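Local coordinates for protein flavin adenine dinucleotide synthase (Saccharomyces cerevisiae, PDB 2WSI) that catalyses the adenylation of flavin mononucleotide by ATP, yielding the coenzyme flavin adenine dinucleotide and diphosphate in the last step of FAD biosynthesis, at residues 39-44 / 71-76; 161-166 / 190-195. All coordinates share one frame; numbering follows the deposited sequence.

Interaction 1: residues 39-44 / 71-76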
loop_
_atom_site.group_PDB
_atom_site.type_symbol
_atom_site.label_atom_id
_atom_site.label_comp_id
_atom_site.label_asym_id
_atom_site.label_seq_id
_atom_site.Cartn_x
_atom_site.Cartn_y
_atom_site.Cartn_z
ATOM N N LYS A 39 4.613 13.343 -8.508
ATOM C CA LYS A 39 5.669 13.925 -9.335
ATOM C C LYS A 39 6.723 12.877 -9.709
ATOM O O LYS A 39 7.129 12.814 -10.851
ATOM C CB LYS A 39 6.333 15.129 -8.647
ATOM C CG LYS A 39 5.502 16.427 -8.670
ATOM C CD LYS A 39 5.114 16.922 -10.094
ATOM C CE LYS A 39 6.273 17.601 -10.828
ATOM N NZ LYS A 39 5.896 18.139 -12.188
ATOM N N TYR A 40 7.170 12.061 -8.754
ATOM C CA TYR A 40 8.091 10.973 -9.089
ATOM C C TYR A 40 7.536 10.088 -10.223
ATOM O O TYR A 40 8.228 9.770 -11.173
ATOM C CB TYR A 40 8.328 10.061 -7.899
ATOM C CG TYR A 40 9.090 10.650 -6.719
ATOM C CD1 TYR A 40 10.191 11.481 -6.914
ATOM C CD2 TYR A 40 8.742 10.308 -5.408
ATOM C CE1 TYR A 40 10.907 12.005 -5.844
ATOM C CE2 TYR A 40 9.481 10.810 -4.307
ATOM C CZ TYR A 40 10.556 11.657 -4.551
ATOM O OH TYR A 40 11.281 12.169 -3.506
ATOM N N LEU A 41 6.284 9.670 -10.083
ATOM C CA LEU A 41 5.680 8.750 -11.042
ATOM C C LEU A 41 5.519 9.374 -12.419
ATOM O O LEU A 41 5.948 8.789 -13.414
ATOM C CB LEU A 41 4.319 8.273 -10.518
ATOM C CG LEU A 41 4.486 7.329 -9.313
ATOM C CD1 LEU A 41 3.137 7.074 -8.589
ATOM C CD2 LEU A 41 5.106 5.992 -9.794
ATOM N N LEU A 42 4.890 10.548 -12.477
ATOM C CA LEU A 42 4.561 11.182 -13.756
ATOM C C LEU A 42 5.781 11.803 -14.444
ATOM O O LEU A 42 5.915 11.705 -15.673
ATOM C CB LEU A 42 3.483 12.245 -13.549
ATOM C CG LEU A 42 2.121 11.701 -13.091
ATOM C CD1 LEU A 42 1.205 12.845 -12.692
ATOM C CD2 LEU A 42 1.465 10.828 -14.177
ATOM N N SER A 43 6.673 12.414 -13.656
ATOM C CA SER A 43 7.809 13.158 -14.188
ATOM C C SER A 43 9.088 12.366 -14.321
ATOM O O SER A 43 9.931 12.753 -15.111
ATOM C CB SER A 43 8.176 14.342 -13.263
ATOM O OG SER A 43 7.259 15.408 -13.407
ATOM N N GLU A 44 9.283 11.330 -13.504
ATOM C CA GLU A 44 10.553 10.592 -13.512
ATOM C C GLU A 44 10.425 9.124 -13.865
ATOM O O GLU A 44 11.373 8.525 -14.345
ATOM C CB GLU A 44 11.255 10.701 -12.162
ATOM C CG GLU A 44 11.878 12.058 -11.902
ATOM C CD GLU A 44 12.446 12.144 -10.491
ATOM O OE1 GLU A 44 13.318 11.315 -10.161
ATOM O OE2 GLU A 44 12.014 13.030 -9.720
ATOM N N LEU A 71 -3.067 2.794 -4.890
ATOM C CA LEU A 71 -4.084 3.805 -5.180
ATOM C C LEU A 71 -3.456 5.024 -5.864
ATOM O O LEU A 71 -3.987 5.506 -6.846
ATOM C CB LEU A 71 -4.836 4.252 -3.920
ATOM C CG LEU A 71 -5.589 3.198 -3.118
ATOM C CD1 LEU A 71 -6.207 3.842 -1.871
ATOM C CD2 LEU A 71 -6.656 2.507 -3.968
ATOM N N LEU A 72 -2.324 5.514 -5.357
ATOM C CA LEU A 72 -1.631 6.656 -5.991
ATOM C C LEU A 72 -1.148 6.328 -7.411
ATOM O O LEU A 72 -1.224 7.149 -8.325
ATOM C CB LEU A 72 -0.445 7.123 -5.127
ATOM C CG LEU A 72 -0.898 7.603 -3.749
ATOM C CD1 LEU A 72 0.342 7.802 -2.880
ATOM C CD2 LEU A 72 -1.730 8.884 -3.878
ATOM N N TYR A 73 -0.673 5.104 -7.587
ATOM C CA TYR A 73 -0.133 4.645 -8.853
ATOM C C TYR A 73 -1.256 4.614 -9.893
ATOM O O TYR A 73 -1.083 5.080 -11.026
ATOM C CB TYR A 73 0.414 3.232 -8.654
ATOM C CG TYR A 73 1.257 2.692 -9.790
ATOM C CD1 TYR A 73 2.615 3.004 -9.862
ATOM C CD2 TYR A 73 0.727 1.853 -10.749
ATOM C CE1 TYR A 73 3.418 2.500 -10.851
ATOM C CE2 TYR A 73 1.523 1.331 -11.781
ATOM C CZ TYR A 73 2.884 1.660 -11.811
ATOM O OH TYR A 73 3.735 1.166 -12.776
ATOM N N LEU A 74 -2.415 4.098 -9.492
ATOM C CA LEU A 74 -3.575 4.038 -10.390
ATOM C C LEU A 74 -4.053 5.432 -10.727
ATOM O O LEU A 74 -4.415 5.710 -11.863
ATOM C CB LEU A 74 -4.723 3.225 -9.749
ATOM C CG LEU A 74 -4.413 1.713 -9.736
ATOM C CD1 LEU A 74 -5.336 0.969 -8.803
ATOM C CD2 LEU A 74 -4.463 1.159 -11.165
ATOM N N SER A 75 -4.054 6.316 -9.739
ATOM C CA SER A 75 -4.365 7.709 -10.023
ATOM C C SER A 75 -3.439 8.299 -11.088
ATOM O O SER A 75 -3.893 8.972 -12.031
ATOM C CB SER A 75 -4.284 8.537 -8.740
ATOM O OG SER A 75 -4.546 9.892 -9.038
ATOM N N CYS A 76 -2.145 8.044 -10.959
ATOM C CA CYS A 76 -1.173 8.520 -11.958
ATOM C C CYS A 76 -1.308 7.807 -13.295
ATOM O O CYS A 76 -1.004 8.375 -14.366
ATOM C CB CYS A 76 0.246 8.349 -11.429
ATOM S SG CYS A 76 0.577 9.485 -10.061
#

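Interaction 2: residues 161-166 / 190-195. With FAD (flavin-adenine dinucleotide), chain C.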
loop_
_atom_site.group_PDB
_atom_site.type_symbol
_atom_site.label_atom_id
_atom_site.label_comp_id
_atom_site.label_asym_id
_atom_site.label_seq_id
_atom_site.Cartn_x
_atom_site.Cartn_y
_atom_site.Cartn_z
ATOM N N ILE A 161 10.594 -2.497 -10.681
ATOM C CA ILE A 161 9.565 -2.968 -9.788
ATOM C C ILE A 161 9.203 -1.873 -8.784
ATOM O O ILE A 161 10.083 -1.289 -8.176
ATOM C CB ILE A 161 10.042 -4.206 -9.051
ATOM C CG1 ILE A 161 10.502 -5.213 -10.116
ATOM C CG2 ILE A 161 8.917 -4.761 -8.155
ATOM C CD1 ILE A 161 10.378 -6.651 -9.744
ATOM N N VAL A 162 7.907 -1.609 -8.645
ATOM C CA VAL A 162 7.417 -0.608 -7.722
ATOM C C VAL A 162 7.318 -1.256 -6.340
ATOM O O VAL A 162 6.761 -2.328 -6.204
ATOM C CB VAL A 162 6.007 -0.106 -8.132
ATOM C CG1 VAL A 162 5.565 1.026 -7.201
ATOM C CG2 VAL A 162 5.967 0.352 -9.618
ATOM N N ILE A 163 7.798 -0.556 -5.312
ATOM C CA ILE A 163 7.965 -1.110 -3.964
ATOM C C ILE A 163 7.443 -0.065 -2.979
ATOM O O ILE A 163 7.888 1.081 -3.036
ATOM C CB ILE A 163 9.455 -1.287 -3.655
ATOM C CG1 ILE A 163 10.086 -2.219 -4.703
ATOM C CG2 ILE A 163 9.665 -1.780 -2.228
ATOM C CD1 ILE A 163 11.631 -2.279 -4.627
ATOM N N GLY A 164 6.522 -0.453 -2.094
ATOM C CA GLY A 164 5.881 0.503 -1.196
ATOM C C GLY A 164 6.672 0.742 0.095
ATOM O O GLY A 164 6.096 1.006 1.148
ATOM N N ILE A 165 7.988 0.667 0.002
ATOM C CA ILE A 165 8.853 0.810 1.166
ATOM C C ILE A 165 8.831 2.257 1.669
ATOM O O ILE A 165 8.707 3.181 0.904
ATOM C CB ILE A 165 10.290 0.388 0.804
ATOM C CG1 ILE A 165 11.197 0.313 2.043
ATOM C CG2 ILE A 165 10.849 1.316 -0.250
ATOM C CD1 ILE A 165 12.467 -0.553 1.801
ATOM N N ARG A 166 8.907 2.453 2.976
ATOM C CA ARG A 166 9.240 3.789 3.457
ATOM C C ARG A 166 9.981 3.698 4.785
ATOM O O ARG A 166 10.345 2.624 5.203
ATOM C CB ARG A 166 8.028 4.732 3.528
ATOM C CG ARG A 166 6.753 4.122 3.996
ATOM C CD ARG A 166 5.894 5.082 4.813
ATOM N NE ARG A 166 5.062 4.208 5.563
ATOM C CZ ARG A 166 4.965 4.101 6.881
ATOM N NH1 ARG A 166 5.512 4.936 7.772
ATOM N NH2 ARG A 166 4.205 3.137 7.285
ATOM N N ARG A 190 14.718 -0.359 -8.684
ATOM C CA ARG A 190 13.743 -0.180 -7.613
ATOM C C ARG A 190 13.072 1.189 -7.769
ATOM O O ARG A 190 13.747 2.220 -7.908
ATOM C CB ARG A 190 14.422 -0.278 -6.241
ATOM C CG ARG A 190 15.077 -1.611 -5.989
ATOM C CD ARG A 190 15.664 -1.670 -4.556
ATOM N NE ARG A 190 17.000 -1.085 -4.514
ATOM C CZ ARG A 190 17.734 -0.967 -3.412
ATOM N NH1 ARG A 190 17.259 -1.402 -2.252
ATOM N NH2 ARG A 190 18.953 -0.434 -3.474
ATOM N N LEU A 191 11.742 1.168 -7.756
ATOM C CA LEU A 191 10.928 2.368 -7.836
ATOM C C LEU A 191 10.231 2.492 -6.476
ATOM O O LEU A 191 9.374 1.672 -6.138
ATOM C CB LEU A 191 9.871 2.235 -8.951
ATOM C CG LEU A 191 10.420 1.922 -10.346
ATOM C CD1 LEU A 191 9.260 1.850 -11.372
ATOM C CD2 LEU A 191 11.486 2.981 -10.774
ATOM N N GLN A 192 10.587 3.529 -5.728
ATOM C CA GLN A 192 10.252 3.636 -4.303
ATOM C C GLN A 192 9.696 5.045 -4.043
ATOM O O GLN A 192 10.303 5.851 -3.328
ATOM C CB GLN A 192 11.539 3.381 -3.475
ATOM C CG GLN A 192 12.047 1.953 -3.658
ATOM C CD GLN A 192 13.403 1.667 -3.024
ATOM O OE1 GLN A 192 14.348 2.474 -3.092
ATOM N NE2 GLN A 192 13.529 0.489 -2.476
ATOM N N PRO A 193 8.539 5.357 -4.646
ATOM C CA PRO A 193 8.022 6.726 -4.576
ATOM C C PRO A 193 7.244 7.044 -3.297
ATOM O O PRO A 193 6.789 8.176 -3.175
ATOM C CB PRO A 193 7.075 6.819 -5.785
ATOM C CG PRO A 193 6.886 5.369 -6.289
ATOM C CD PRO A 193 7.654 4.454 -5.400
ATOM N N LEU A 194 7.089 6.081 -2.389
ATOM C CA LEU A 194 6.417 6.310 -1.106
ATOM C C LEU A 194 7.406 6.627 0.016
ATOM O O LEU A 194 7.035 6.699 1.190
ATOM C CB LEU A 194 5.594 5.060 -0.714
ATOM C CG LEU A 194 4.308 5.368 0.058
ATOM C CD1 LEU A 194 3.318 6.073 -0.822
ATOM C CD2 LEU A 194 3.662 4.100 0.653
ATOM N N LEU A 195 8.679 6.783 -0.323
ATOM C CA LEU A 195 9.706 6.800 0.706
ATOM C C LEU A 195 9.542 7.891 1.772
ATOM O O LEU A 195 9.970 7.699 2.898
ATOM C CB LEU A 195 11.097 6.962 0.092
ATOM C CG LEU A 195 11.717 5.687 -0.467
ATOM C CD1 LEU A 195 13.070 6.033 -1.093
ATOM C CD2 LEU A 195 11.855 4.600 0.637
HETATM P PA FAD C . 8.458 -4.866 3.723
HETATM O O1A FAD C . 7.588 -5.495 4.777
HETATM O O2A FAD C . 9.464 -5.851 3.192
HETATM O O5B FAD C . 7.617 -4.157 2.531
HETATM C C5B FAD C . 8.282 -3.226 1.697
HETATM C C4B FAD C . 7.672 -3.307 0.294
HETATM O O4B FAD C . 8.163 -4.443 -0.367
HETATM C C3B FAD C . 6.166 -3.469 0.341
HETATM O O3B FAD C . 5.510 -2.227 0.369
HETATM C C2B FAD C . 5.893 -4.222 -0.948
HETATM O O2B FAD C . 5.814 -3.327 -2.037
HETATM C C1B FAD C . 7.126 -5.074 -1.095
HETATM N N9A FAD C . 6.855 -6.389 -0.492
HETATM C C8A FAD C . 7.139 -6.820 0.779
HETATM N N7A FAD C . 6.732 -8.113 0.904
HETATM C C5A FAD C . 6.173 -8.485 -0.277
HETATM C C6A FAD C . 5.591 -9.659 -0.711
HETATM N N6A FAD C . 5.490 -10.747 0.074
HETATM N N1A FAD C . 5.143 -9.719 -1.998
HETATM C C2A FAD C . 5.240 -8.648 -2.862
HETATM N N3A FAD C . 5.785 -7.468 -2.412
HETATM C C4A FAD C . 6.266 -7.416 -1.151
HETATM N N1 FAD C . 17.153 -4.859 0.024
HETATM C C2 FAD C . 18.473 -4.582 -0.223
HETATM O O2 FAD C . 19.269 -4.479 0.711
HETATM N N3 FAD C . 18.913 -4.423 -1.513
HETATM C C4 FAD C . 18.041 -4.545 -2.573
HETATM O O4 FAD C . 18.504 -4.379 -3.707
HETATM C C4X FAD C . 16.694 -4.828 -2.329
HETATM N N5 FAD C . 15.774 -4.956 -3.366
HETATM C C5X FAD C . 14.446 -5.226 -3.103
HETATM C C6 FAD C . 13.516 -5.357 -4.136
HETATM C C7 FAD C . 12.184 -5.662 -3.842
HETATM C C7M FAD C . 11.163 -5.821 -4.931
HETATM C C8 FAD C . 11.791 -5.814 -2.519
HETATM C C8M FAD C . 10.360 -6.115 -2.184
HETATM C C9 FAD C . 12.713 -5.673 -1.498
HETATM C C9A FAD C . 14.036 -5.393 -1.780
HETATM N N10 FAD C . 14.938 -5.276 -0.742
HETATM C C10 FAD C . 16.256 -4.970 -1.016
HETATM C "C1'" FAD C . 14.465 -5.425 0.679
HETATM C "C2'" FAD C . 13.991 -4.065 1.234
HETATM O "O2'" FAD C . 14.929 -3.029 1.061
HETATM C "C3'" FAD C . 13.604 -4.127 2.709
HETATM O "O3'" FAD C . 14.767 -4.268 3.488
HETATM C "C4'" FAD C . 12.661 -5.286 2.973
HETATM O "O4'" FAD C . 11.618 -5.289 2.021
HETATM C "C5'" FAD C . 12.039 -5.163 4.365
HETATM O "O5'" FAD C . 11.663 -3.816 4.587
HETATM P P FAD C . 10.278 -3.457 5.328
HETATM O O1P FAD C . 10.011 -4.472 6.414
HETATM O O2P FAD C . 10.291 -2.016 5.785
HETATM O O3P FAD C . 9.103 -3.513 4.251
HETATM O O HOH W 1 8.393 3.466 -1.829
#

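Interaction 1: residues 39-44 / 71-76
L41 and L42 of helix 25-45 meet Y73 and C76 of helix 64-87 in a helix-helix contact on one side of the nucleotide-binding alpha/beta fold of the PAPS reductase family. The two segments run in the same general direction, with a crossing angle of -35° and axes 10.0 Å apart at closest approach. No hydrogen bond joins them; the surfaces are held together by apolar contact, a useful illustration of how two branches of one leucine can serve different neighbours.

L41 can be followed atom by atom. Its CB points at the other helix and already lies 4.0 Å from C76 SG. Beyond it CG sits beside the backbone N, anti to the carbonyl carbon (chi1 -70°), and there the chain forks. CD1 settles against the sulfur, at 3.8 Å from C76 SG, and also lies 4.1 Å from the backbone atom Y73 CA. CD2 turns to the aromatic ring and approaches it obliquely, 3.9 Å from Y73 CD1 and nearly as close to CE1, the two side chains crossing at about a right angle. An alanine here would keep the CB contact to sulfur but would probably open a gap beside C76 SG and take from the Y73 ring the packing of L41 CD2.

The ring is turned toward L41 because its CG lies anti to the backbone N (chi1 -169°). F46 and F58 each make an edge-to-face stack with it, and F58 links the ring to strand 56-59. Next to L41 in the chain, L42 closes the contact: its CD2 packs 3.9 Å from C76 CB and lies 3.5 Å from the carbonyl oxygen C76 O.

Interaction 2: residues 161-166 / 190-195
A water takes over just beyond the I163 N to L191 O bond that ends the parallel pairing: it donates to I163 O and I165 O and accepts from L194 N, so three backbone groups of the diverging chains are satisfied together. The setting is the mixed, largely parallel sheet of the PAPS reductase-like fold, where strands 160-162 and 189-191 are parallel neighbours and their C-terminal ends open onto the FAD site. The pairing itself is brief. L191 N donates to I161 O at 3.0 Å, tilted 29° from the carbonyl plane, and I163 N returns a bond to L191 O at 2.9 Å, nearly along the C=O axis. Past it, the type I turn from Q192 to L195 carries the second segment aside, and I165 CG2 packs 3.5 Å from L195 CD2.

The ligand is met from both segments. I163 lays CD1 3.5 Å from FAD C7 of the flavin, while its CG2 touches the adenosine ribose. R190, its chain bent at chi3 (-85°), spreads its guanidinium over the flavin carbonyl, with FAD O4 lying 3.4 Å above the plane centre; R180 O holds R190 NH2. R166 instead leads away from the contact to salt bridges with E299 and D65. At the ribose, G164 N donates an almost straight bond, 177° at the hydrogen, to FAD O2B.

Overall arrangement
Both contacts are buried, yet they illustrate how chemistry follows place in an alpha/beta fold. Interaction 1 joins two helices by apolar packing alone, away from the ligand; interaction 2 joins neighbouring strands at their C-terminal ends, where backbone bonds, a water and FAD share the work. Their centres are only 12 Å apart, and the two contacts touch each other directly. Y73 CE1 lies 3.6 Å from V162 CG2, L41 CD2 is 4.0 Å from P193 CG, and L72 CD1 meets L194 CD1. The helices of interaction 1 therefore cover the sheet face bearing V162 and L191, while I161 and R190 point to the other face.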